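Local coordinates for protein gamma-glutamyl-gamma-aminobutyrate hydrolase PuuD (Escherichia coli, PDB 6VTV) that hydrolyses the gamma-glutamyl linkage of gamma-glutamyl-gamma-aminobutyrate, releasing 4-aminobutanoate and glutamate in the breakdown of putrescine, at residues Glu109-Ile117 with Leu240-His251; Val125-Leu136 with His187-Leu198. One frame throughout, in Å; residues are numbered along the deposited sequence.

Contact 1 (Glu109-Ile117 with Leu240-His251); sequences ERRIPIFAI and LFEGFITACQHH
F115 and F244 mark where strand 114-117 packs against helix 240-251, their axes 9.0 Å apart and their directions roughly antiparallel, at 154°. No hydrogen bond links the two segments; packing carries the contact. F115 CB sits over the centre of the F244 ring, 3.6 Å from its centroid, while C248 SG lies over the opposite face of that ring. With CG anti to the backbone N (chi1 -172°), F115 sends its ring on toward F241 and presents an edge to the F241 face, a T-shaped pair with planes at 90° and CE2 of F115 3.5 Å from CE1 of F241. The three rings form an aromatic cluster, and I117 CD1 packs beside it at F241 CZ. Such layering is that of the class I glutamine amidotransferase fold, an alpha/beta sandwich in which the helix covers the central sheet beside helix 33-42; strand 114-117 leads directly to C118, the predicted nucleophile. Where the chain enters the strand, the P113 ring wedges against the helix, its CG 3.6 Å from A247 O and its CD 3.6 Å from H251 CG. I112 CA sits over the H251 ring face in a CH-pi contact, and a water joins H251 ND1 to R111 O.

Contact 2 (Val125-Leu136 with His187-Leu198); sequences VVATGGSLHRKL and HGQGAKVVSPRL. With MN (manganese (II) ion), chain D.
H133 and G190 form the hydrogen-bonded pair of a short antiparallel two-stranded sheet, with H133 N donating to G190 O (2.6 Å) and G190 N returning a longer bond to H133 O. Beyond the non-hydrogen-bonded pair L132-A191, a classic beta bulge sets K192 and V193 against S131. The S131 carbonyl accepts from K192 N and its amide donates to V193 O; its hydroxyl, held between backbone N and carbonyl carbon (chi1 61°), takes the V193 N-H in a more bent bond of 142°. K192 reaches back across H133, CG lying over the imidazole face 3.7 Å from the ring centroid. Toward the other end, L136 N bonds almost straight to G188 O (2.9 Å), and L136 CD1 packs against H187. T128 packs against S195, R197 and L198, its CG2 over the centre of the R197 guanidinium, 3.8 Å from CZ.

Further elements position these groups. The K192 ammonium goes on to a salt bridge with E85. G129, just after T128, is the C-prime residue of a Schellman motif that ends the helix, and a water in the guanidinium plane joins R197 NH1 to T128 O. H187 binds manganese with H145, H161, S185, E210 and a water. Its ring is oriented by ND1 donating to Q189 O (2.8 Å), leaving NE2 directed at the manganese ion, 2.2 Å away.

Followed from the N terminus, the chain leaves helix 94-109 and opens contact 1 at residues 109-117, ahead of C118, then runs into helix 119-127. Contact 2 opens there, and its loop closes at H187-L198 after the 50 residues between its segments. The chain then builds strands 198-203, 209-214 and 220-223 before helix 235-254 closes contact 1. Contact 2 is thus nested inside the larger loop of contact 1. Their nearest atoms stay about 7 Å apart. Contact 1 fastens the C-terminal helix to the central sheet; contact 2 joins the end of helix 119-127 and the following strand to the segment from the metal ligand H187 to the start of strand 198-203. Each has one end, I117 or H187, near predicted catalytic residues.

Contact 1 (Glu109-Ile117 with Leu240-His251)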
loop_
_atom_site.group_PDB
_atom_site.type_symbol
_atom_site.label_atom_id
_atom_site.label_comp_id
_atom_site.label_asym_id
_atom_site.label_seq_id
_atom_site.Cartn_x
_atom_site.Cartn_y
_atom_site.Cartn_z
ATOM N N GLU B 109 0.374 12.718 19.945
ATOM C CA GLU B 109 0.507 14.145 20.197
ATOM C C GLU B 109 -0.509 14.954 19.402
ATOM O O GLU B 109 -1.040 15.947 19.911
ATOM C CB GLU B 109 1.929 14.604 19.867
ATOM C CG GLU B 109 2.099 16.106 19.896
ATOM C CD GLU B 109 3.538 16.523 19.707
ATOM O OE1 GLU B 109 4.429 15.850 20.272
ATOM O OE2 GLU B 109 3.781 17.526 19.009
ATOM N N ARG B 110 -0.795 14.547 18.165
ATOM C CA ARG B 110 -1.770 15.233 17.326
ATOM C C ARG B 110 -3.203 14.791 17.594
ATOM O O ARG B 110 -4.120 15.298 16.938
ATOM C CB ARG B 110 -1.435 15.014 15.848
ATOM C CG ARG B 110 -0.019 15.410 15.474
ATOM C CD ARG B 110 0.197 15.377 13.972
ATOM N NE ARG B 110 1.518 15.881 13.610
ATOM C CZ ARG B 110 1.748 16.696 12.587
ATOM N NH1 ARG B 110 0.744 17.103 11.825
ATOM N NH2 ARG B 110 2.982 17.108 12.327
ATOM N N ARG B 111 -3.411 13.860 18.528
ATOM C CA ARG B 111 -4.742 13.356 18.879
ATOM C C ARG B 111 -5.460 12.783 17.658
ATOM O O ARG B 111 -6.680 12.904 17.515
ATOM C CB ARG B 111 -5.580 14.441 19.564
ATOM C CG ARG B 111 -4.787 15.243 20.590
ATOM C CD ARG B 111 -5.663 15.929 21.633
ATOM N NE ARG B 111 -7.033 16.149 21.182
ATOM C CZ ARG B 111 -8.110 15.846 21.900
ATOM N NH1 ARG B 111 -7.977 15.310 23.106
ATOM N NH2 ARG B 111 -9.322 16.081 21.414
ATOM N N ILE B 112 -4.698 12.152 16.775
ATOM C CA ILE B 112 -5.273 11.462 15.619
ATOM C C ILE B 112 -5.769 10.090 16.067
ATOM O O ILE B 112 -5.033 9.375 16.764
ATOM C CB ILE B 112 -4.240 11.333 14.503
ATOM C CG1 ILE B 112 -3.742 12.713 14.069
ATOM C CG2 ILE B 112 -4.818 10.574 13.316
ATOM C CD1 ILE B 112 -2.563 12.660 13.122
ATOM N N PRO B 113 -6.989 9.695 15.704
ATOM C CA PRO B 113 -7.498 8.388 16.134
ATOM C C PRO B 113 -6.629 7.246 15.627
ATOM O O PRO B 113 -6.112 7.280 14.508
ATOM C CB PRO B 113 -8.905 8.337 15.528
ATOM C CG PRO B 113 -9.292 9.769 15.364
ATOM C CD PRO B 113 -8.019 10.488 15.011
ATOM N N ILE B 114 -6.467 6.230 16.472
ATOM C CA ILE B 114 -5.683 5.044 16.153
ATOM C C ILE B 114 -6.525 3.811 16.441
ATOM O O ILE B 114 -7.178 3.722 17.487
ATOM C CB ILE B 114 -4.365 4.986 16.958
ATOM C CG1 ILE B 114 -3.578 6.289 16.818
ATOM C CG2 ILE B 114 -3.519 3.799 16.519
ATOM C CD1 ILE B 114 -2.355 6.353 17.707
ATOM N N PHE B 115 -6.510 2.858 15.511
ATOM C CA PHE B 115 -7.101 1.542 15.720
ATOM C C PHE B 115 -6.052 0.498 15.373
ATOM O O PHE B 115 -5.583 0.441 14.232
ATOM C CB PHE B 115 -8.363 1.347 14.878
ATOM C CG PHE B 115 -9.107 0.080 15.192
ATOM C CD1 PHE B 115 -9.237 -0.353 16.502
ATOM C CD2 PHE B 115 -9.680 -0.675 14.182
ATOM C CE1 PHE B 115 -9.920 -1.518 16.799
ATOM C CE2 PHE B 115 -10.366 -1.841 14.472
ATOM C CZ PHE B 115 -10.487 -2.262 15.783
ATOM N N ALA B 116 -5.685 -0.319 16.356
ATOM C CA ALA B 116 -4.585 -1.263 16.234
ATOM C C ALA B 116 -5.084 -2.684 16.452
ATOM O O ALA B 116 -5.914 -2.933 17.332
ATOM C CB ALA B 116 -3.480 -0.929 17.235
ATOM N N ILE B 117 -4.571 -3.615 15.649
ATOM C CA ILE B 117 -5.019 -5.003 15.646
ATOM C C ILE B 117 -3.816 -5.912 15.865
ATOM O O ILE B 117 -2.822 -5.820 15.133
ATOM C CB ILE B 117 -5.737 -5.364 14.332
ATOM C CG1 ILE B 117 -7.055 -4.593 14.209
ATOM C CG2 ILE B 117 -5.977 -6.870 14.247
ATOM C CD1 ILE B 117 -7.828 -4.902 12.942
ATOM N N LEU B 240 -16.709 -2.027 16.294
ATOM C CA LEU B 240 -15.366 -1.510 16.546
ATOM C C LEU B 240 -14.888 -0.639 15.393
ATOM O O LEU B 240 -14.379 0.469 15.604
ATOM C CB LEU B 240 -14.394 -2.665 16.780
ATOM C CG LEU B 240 -14.584 -3.471 18.062
ATOM C CD1 LEU B 240 -13.605 -4.631 18.109
ATOM C CD2 LEU B 240 -14.419 -2.576 19.278
ATOM N N PHE B 241 -15.039 -1.128 14.161
ATOM C CA PHE B 241 -14.649 -0.330 13.005
ATOM C C PHE B 241 -15.569 0.873 12.833
ATOM O O PHE B 241 -15.120 1.947 12.416
ATOM C CB PHE B 241 -14.641 -1.199 11.748
ATOM C CG PHE B 241 -13.427 -2.081 11.634
ATOM C CD1 PHE B 241 -12.208 -1.573 11.208
ATOM C CD2 PHE B 241 -13.508 -3.422 11.968
ATOM C CE1 PHE B 241 -11.095 -2.393 11.113
ATOM C CE2 PHE B 241 -12.403 -4.245 11.876
ATOM C CZ PHE B 241 -11.194 -3.731 11.449
ATOM N N GLU B 242 -16.856 0.719 13.149
ATOM C CA GLU B 242 -17.761 1.862 13.087
ATOM C C GLU B 242 -17.346 2.942 14.078
ATOM O O GLU B 242 -17.371 4.136 13.752
ATOM C CB GLU B 242 -19.202 1.408 13.333
ATOM C CG GLU B 242 -19.951 0.956 12.072
ATOM C CD GLU B 242 -21.203 0.173 12.426
ATOM O OE1 GLU B 242 -21.852 -0.416 11.530
ATOM O OE2 GLU B 242 -21.529 0.147 13.629
ATOM N N GLY B 243 -16.932 2.534 15.280
ATOM C CA GLY B 243 -16.499 3.505 16.270
ATOM C C GLY B 243 -15.203 4.199 15.894
ATOM O O GLY B 243 -15.017 5.385 16.184
ATOM N N PHE B 244 -14.289 3.471 15.248
ATOM C CA PHE B 244 -13.050 4.080 14.769
ATOM C C PHE B 244 -13.335 5.161 13.730
ATOM O O PHE B 244 -12.817 6.280 13.820
ATOM C CB PHE B 244 -12.137 2.996 14.192
ATOM C CG PHE B 244 -10.895 3.530 13.540
ATOM C CD1 PHE B 244 -10.124 4.490 14.172
ATOM C CD2 PHE B 244 -10.498 3.069 12.297
ATOM C CE1 PHE B 244 -8.981 4.982 13.576
ATOM C CE2 PHE B 244 -9.356 3.556 11.694
ATOM C CZ PHE B 244 -8.596 4.515 12.336
ATOM N N ILE B 245 -14.163 4.840 12.733
ATOM C CA ILE B 245 -14.462 5.803 11.675
ATOM C C ILE B 245 -15.218 7.000 12.238
ATOM O O ILE B 245 -14.978 8.148 11.838
ATOM C CB ILE B 245 -15.240 5.116 10.537
ATOM C CG1 ILE B 245 -14.368 4.054 9.864
ATOM C CG2 ILE B 245 -15.695 6.132 9.513
ATOM C CD1 ILE B 245 -13.056 4.594 9.331
ATOM N N THR B 246 -16.135 6.757 13.180
ATOM C CA THR B 246 -16.839 7.853 13.838
ATOM C C THR B 246 -15.864 8.773 14.565
ATOM O O THR B 246 -16.039 9.997 14.575
ATOM C CB THR B 246 -17.875 7.299 14.817
ATOM O OG1 THR B 246 -18.837 6.510 14.108
ATOM C CG2 THR B 246 -18.593 8.432 15.546
ATOM N N ALA B 247 -14.830 8.195 15.179
ATOM C CA ALA B 247 -13.815 9.002 15.847
ATOM C C ALA B 247 -13.034 9.842 14.846
ATOM O O ALA B 247 -12.712 11.005 15.117
ATOM C CB ALA B 247 -12.871 8.101 16.640
ATOM N N CYS B 248 -12.718 9.269 13.683
ATOM C CA CYS B 248 -12.032 10.034 12.647
ATOM C C CYS B 248 -12.911 11.162 12.126
ATOM O O CYS B 248 -12.422 12.268 11.866
ATOM C CB CYS B 248 -11.600 9.106 11.513
ATOM S SG CYS B 248 -10.573 7.722 12.061
ATOM N N GLN B 249 -14.213 10.903 11.969
ATOM C CA GLN B 249 -15.142 11.977 11.632
ATOM C C GLN B 249 -15.130 13.063 12.696
ATOM O O GLN B 249 -15.117 14.258 12.378
ATOM C CB GLN B 249 -16.554 11.422 11.465
ATOM C CG GLN B 249 -16.763 10.601 10.213
ATOM C CD GLN B 249 -18.141 9.976 10.163
ATOM O OE1 GLN B 249 -18.440 9.040 10.905
ATOM N NE2 GLN B 249 -18.993 10.497 9.287
ATOM N N HIS B 250 -15.138 12.664 13.970
ATOM C CA HIS B 250 -15.050 13.637 15.052
ATOM C C HIS B 250 -13.718 14.375 15.014
ATOM O O HIS B 250 -13.661 15.582 15.272
ATOM C CB HIS B 250 -15.245 12.936 16.396
ATOM C CG HIS B 250 -15.509 13.870 17.535
ATOM N ND1 HIS B 250 -16.549 14.774 17.531
ATOM C CD2 HIS B 250 -14.872 14.037 18.718
ATOM C CE1 HIS B 250 -16.540 15.459 18.660
ATOM N NE2 HIS B 250 -15.532 15.031 19.399
ATOM N N HIS B 251 -12.637 13.665 14.681
ATOM C CA HIS B 251 -11.335 14.312 14.555
ATOM C C HIS B 251 -11.344 15.352 13.442
ATOM O O HIS B 251 -10.728 16.417 13.572
ATOM C CB HIS B 251 -10.252 13.264 14.303
ATOM C CG HIS B 251 -8.909 13.845 13.988
ATOM N ND1 HIS B 251 -8.259 14.719 14.832
ATOM C CD2 HIS B 251 -8.094 13.678 12.920
ATOM C CE1 HIS B 251 -7.100 15.065 14.299
ATOM N NE2 HIS B 251 -6.976 14.446 13.138
HETATM O O HOH W 1 -8.602 14.609 17.565
#

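Contact 2 (Val125-Leu136 with His187-Leu198)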
loop_
_atom_site.group_PDB
_atom_site.type_symbol
_atom_site.label_atom_id
_atom_site.label_comp_id
_atom_site.label_asym_id
_atom_site.label_seq_id
_atom_site.Cartn_x
_atom_site.Cartn_y
_atom_site.Cartn_z
ATOM N N VAL B 125 1.447 -0.994 22.998
ATOM C CA VAL B 125 1.963 -1.238 24.341
ATOM C C VAL B 125 3.439 -0.868 24.419
ATOM O O VAL B 125 3.883 -0.222 25.377
ATOM C CB VAL B 125 1.722 -2.705 24.743
ATOM C CG1 VAL B 125 2.476 -3.046 26.019
ATOM C CG2 VAL B 125 0.232 -2.967 24.910
ATOM N N VAL B 126 4.218 -1.251 23.408
ATOM C CA VAL B 126 5.650 -0.974 23.435
ATOM C C VAL B 126 5.915 0.512 23.220
ATOM O O VAL B 126 6.811 1.091 23.846
ATOM C CB VAL B 126 6.380 -1.844 22.395
ATOM C CG1 VAL B 126 7.837 -1.424 22.266
ATOM C CG2 VAL B 126 6.284 -3.311 22.780
ATOM N N ALA B 127 5.134 1.159 22.350
ATOM C CA ALA B 127 5.393 2.561 22.032
ATOM C C ALA B 127 5.170 3.469 23.234
ATOM O O ALA B 127 5.813 4.520 23.344
ATOM C CB ALA B 127 4.516 3.013 20.864
ATOM N N THR B 128 4.277 3.087 24.144
ATOM C CA THR B 128 3.949 3.908 25.300
ATOM C C THR B 128 4.704 3.490 26.556
ATOM O O THR B 128 4.383 3.971 27.648
ATOM C CB THR B 128 2.441 3.877 25.554
ATOM O OG1 THR B 128 1.979 2.520 25.541
ATOM C CG2 THR B 128 1.712 4.666 24.475
ATOM N N GLY B 129 5.698 2.615 26.431
ATOM C CA GLY B 129 6.559 2.260 27.539
ATOM C C GLY B 129 6.341 0.887 28.139
ATOM O O GLY B 129 6.948 0.583 29.172
ATOM N N GLY B 130 5.503 0.048 27.534
ATOM C CA GLY B 130 5.223 -1.272 28.056
ATOM C C GLY B 130 6.169 -2.325 27.512
ATOM O O GLY B 130 7.169 -2.036 26.850
ATOM N N SER B 131 5.836 -3.580 27.807
ATOM C CA SER B 131 6.637 -4.721 27.389
ATOM C C SER B 131 5.710 -5.856 26.979
ATOM O O SER B 131 4.495 -5.803 27.190
ATOM C CB SER B 131 7.589 -5.176 28.500
ATOM O OG SER B 131 6.867 -5.579 29.650
ATOM N N LEU B 132 6.298 -6.899 26.396
ATOM C CA LEU B 132 5.539 -8.014 25.851
ATOM C C LEU B 132 6.045 -9.335 26.407
ATOM O O LEU B 132 7.221 -9.477 26.754
ATOM C CB LEU B 132 5.627 -8.059 24.321
ATOM C CG LEU B 132 5.323 -6.772 23.558
ATOM C CD1 LEU B 132 5.556 -6.982 22.074
ATOM C CD2 LEU B 132 3.896 -6.323 23.825
ATOM N N HIS B 133 5.134 -10.304 26.487
ATOM C CA HIS B 133 5.512 -11.702 26.650
ATOM C C HIS B 133 5.991 -12.225 25.302
ATOM O O HIS B 133 5.253 -12.161 24.315
ATOM C CB HIS B 133 4.331 -12.532 27.148
ATOM C CG HIS B 133 3.985 -12.307 28.587
ATOM N ND1 HIS B 133 4.763 -12.780 29.622
ATOM C CD2 HIS B 133 2.934 -11.679 29.163
ATOM C CE1 HIS B 133 4.211 -12.443 30.773
ATOM N NE2 HIS B 133 3.100 -11.775 30.523
ATOM N N ARG B 134 7.221 -12.734 25.250
ATOM C CA ARG B 134 7.746 -13.221 23.980
ATOM C C ARG B 134 7.274 -14.629 23.648
ATOM O O ARG B 134 7.267 -15.004 22.470
ATOM C CB ARG B 134 9.275 -13.164 23.988
ATOM C CG ARG B 134 9.815 -11.745 23.926
ATOM C CD ARG B 134 11.230 -11.639 24.465
ATOM N NE ARG B 134 12.220 -12.156 23.526
ATOM C CZ ARG B 134 13.526 -11.928 23.621
ATOM N NH1 ARG B 134 13.999 -11.187 24.615
ATOM N NH2 ARG B 134 14.360 -12.436 22.724
ATOM N N LYS B 135 6.874 -15.412 24.652
ATOM C CA LYS B 135 6.393 -16.784 24.457
ATOM C C LYS B 135 5.250 -17.014 25.445
ATOM O O LYS B 135 5.481 -17.419 26.588
ATOM C CB LYS B 135 7.510 -17.804 24.649
ATOM C CG LYS B 135 8.647 -17.698 23.646
ATOM C CD LYS B 135 8.234 -18.212 22.278
ATOM C CE LYS B 135 8.206 -19.730 22.239
ATOM N NZ LYS B 135 7.729 -20.233 20.919
ATOM N N LEU B 136 4.019 -16.749 24.999
ATOM C CA LEU B 136 2.857 -17.023 25.838
ATOM C C LEU B 136 2.751 -18.503 26.177
ATOM O O LEU B 136 2.278 -18.860 27.263
ATOM C CB LEU B 136 1.580 -16.551 25.144
ATOM C CG LEU B 136 1.407 -15.044 24.938
ATOM C CD1 LEU B 136 0.192 -14.759 24.067
ATOM C CD2 LEU B 136 1.295 -14.316 26.267
ATOM N N HIS B 187 -2.043 -15.296 18.206
ATOM C CA HIS B 187 -0.867 -14.586 18.687
ATOM C C HIS B 187 -0.101 -15.449 19.679
ATOM O O HIS B 187 -0.695 -16.067 20.567
ATOM C CB HIS B 187 -1.251 -13.248 19.332
ATOM C CG HIS B 187 -2.214 -13.375 20.472
ATOM N ND1 HIS B 187 -1.848 -13.143 21.781
ATOM C CD2 HIS B 187 -3.529 -13.692 20.501
ATOM C CE1 HIS B 187 -2.895 -13.320 22.567
ATOM N NE2 HIS B 187 -3.928 -13.654 21.815
ATOM N N GLY B 188 1.220 -15.483 19.515
ATOM C CA GLY B 188 2.098 -16.184 20.432
ATOM C C GLY B 188 2.769 -15.238 21.402
ATOM O O GLY B 188 3.445 -15.664 22.343
ATOM N N GLN B 189 2.595 -13.940 21.169
ATOM C CA GLN B 189 3.072 -12.902 22.065
ATOM C C GLN B 189 1.882 -12.120 22.604
ATOM O O GLN B 189 0.781 -12.159 22.044
ATOM C CB GLN B 189 4.057 -11.960 21.358
ATOM C CG GLN B 189 5.282 -12.664 20.792
ATOM C CD GLN B 189 6.436 -11.716 20.525
ATOM O OE1 GLN B 189 6.252 -10.502 20.445
ATOM N NE2 GLN B 189 7.636 -12.268 20.388
ATOM N N GLY B 190 2.107 -11.413 23.706
ATOM C CA GLY B 190 1.038 -10.649 24.323
ATOM C C GLY B 190 1.595 -9.610 25.267
ATOM O O GLY B 190 2.796 -9.562 25.540
ATOM N N ALA B 191 0.693 -8.769 25.767
ATOM C CA ALA B 191 1.086 -7.703 26.677
ATOM C C ALA B 191 1.570 -8.282 27.999
ATOM O O ALA B 191 0.918 -9.150 28.589
ATOM C CB ALA B 191 -0.086 -6.750 26.914
ATOM N N LYS B 192 2.727 -7.809 28.459
ATOM C CA LYS B 192 3.250 -8.202 29.760
ATOM C C LYS B 192 3.030 -7.073 30.758
ATOM O O LYS B 192 2.178 -7.176 31.646
ATOM C CB LYS B 192 4.737 -8.555 29.666
ATOM C CG LYS B 192 5.342 -9.041 30.974
ATOM C CD LYS B 192 6.631 -9.812 30.736
ATOM C CE LYS B 192 7.677 -8.944 30.055
ATOM N NZ LYS B 192 8.908 -9.717 29.724
ATOM N N VAL B 193 3.791 -5.994 30.613
ATOM C CA VAL B 193 3.608 -4.783 31.401
ATOM C C VAL B 193 2.910 -3.752 30.527
ATOM O O VAL B 193 3.320 -3.517 29.383
ATOM C CB VAL B 193 4.951 -4.246 31.925
ATOM C CG1 VAL B 193 4.825 -2.784 32.324
ATOM C CG2 VAL B 193 5.433 -5.080 33.099
ATOM N N VAL B 194 1.850 -3.149 31.054
ATOM C CA VAL B 194 1.120 -2.089 30.372
ATOM C C VAL B 194 1.407 -0.779 31.091
ATOM O O VAL B 194 1.273 -0.694 32.318
ATOM C CB VAL B 194 -0.388 -2.387 30.319
ATOM C CG1 VAL B 194 -1.159 -1.150 29.903
ATOM C CG2 VAL B 194 -0.659 -3.530 29.353
ATOM N N SER B 195 1.815 0.231 30.329
ATOM C CA SER B 195 2.188 1.512 30.906
ATOM C C SER B 195 0.988 2.168 31.587
ATOM O O SER B 195 -0.164 1.917 31.218
ATOM C CB SER B 195 2.736 2.437 29.822
ATOM O OG SER B 195 3.155 3.680 30.357
ATOM N N PRO B 196 1.228 3.013 32.595
ATOM C CA PRO B 196 0.131 3.816 33.158
ATOM C C PRO B 196 -0.474 4.795 32.164
ATOM O O PRO B 196 -1.566 5.315 32.426
ATOM C CB PRO B 196 0.791 4.548 34.335
ATOM C CG PRO B 196 2.257 4.509 34.039
ATOM C CD PRO B 196 2.487 3.208 33.334
ATOM N N ARG B 197 0.199 5.066 31.042
ATOM C CA ARG B 197 -0.404 5.867 29.983
ATOM C C ARG B 197 -1.587 5.161 29.337
ATOM O O ARG B 197 -2.447 5.825 28.750
ATOM C CB ARG B 197 0.635 6.202 28.911
ATOM C CG ARG B 197 1.759 7.113 29.375
ATOM C CD ARG B 197 2.842 7.223 28.312
ATOM N NE ARG B 197 2.362 7.894 27.108
ATOM C CZ ARG B 197 3.024 7.927 25.955
ATOM N NH1 ARG B 197 4.199 7.323 25.845
ATOM N NH2 ARG B 197 2.509 8.562 24.911
ATOM N N LEU B 198 -1.646 3.837 29.434
ATOM C CA LEU B 198 -2.687 3.032 28.818
ATOM C C LEU B 198 -3.671 2.537 29.869
ATOM O O LEU B 198 -3.310 2.320 31.029
ATOM C CB LEU B 198 -2.089 1.826 28.083
ATOM C CG LEU B 198 -1.812 1.930 26.584
ATOM C CD1 LEU B 198 -1.163 3.257 26.244
ATOM C CD2 LEU B 198 -0.942 0.769 26.121
HETATM MN MN MN D . -5.938 -14.261 22.537
HETATM O O HOH W 2 2.196 0.344 27.439
HETATM O O HOH W 3 6.797 7.482 23.693
HETATM O O HOH W 4 5.972 6.306 27.926
HETATM O O HOH W 5 9.239 -11.554 27.340
HETATM O O HOH W 6 -6.975 -12.890 21.013
#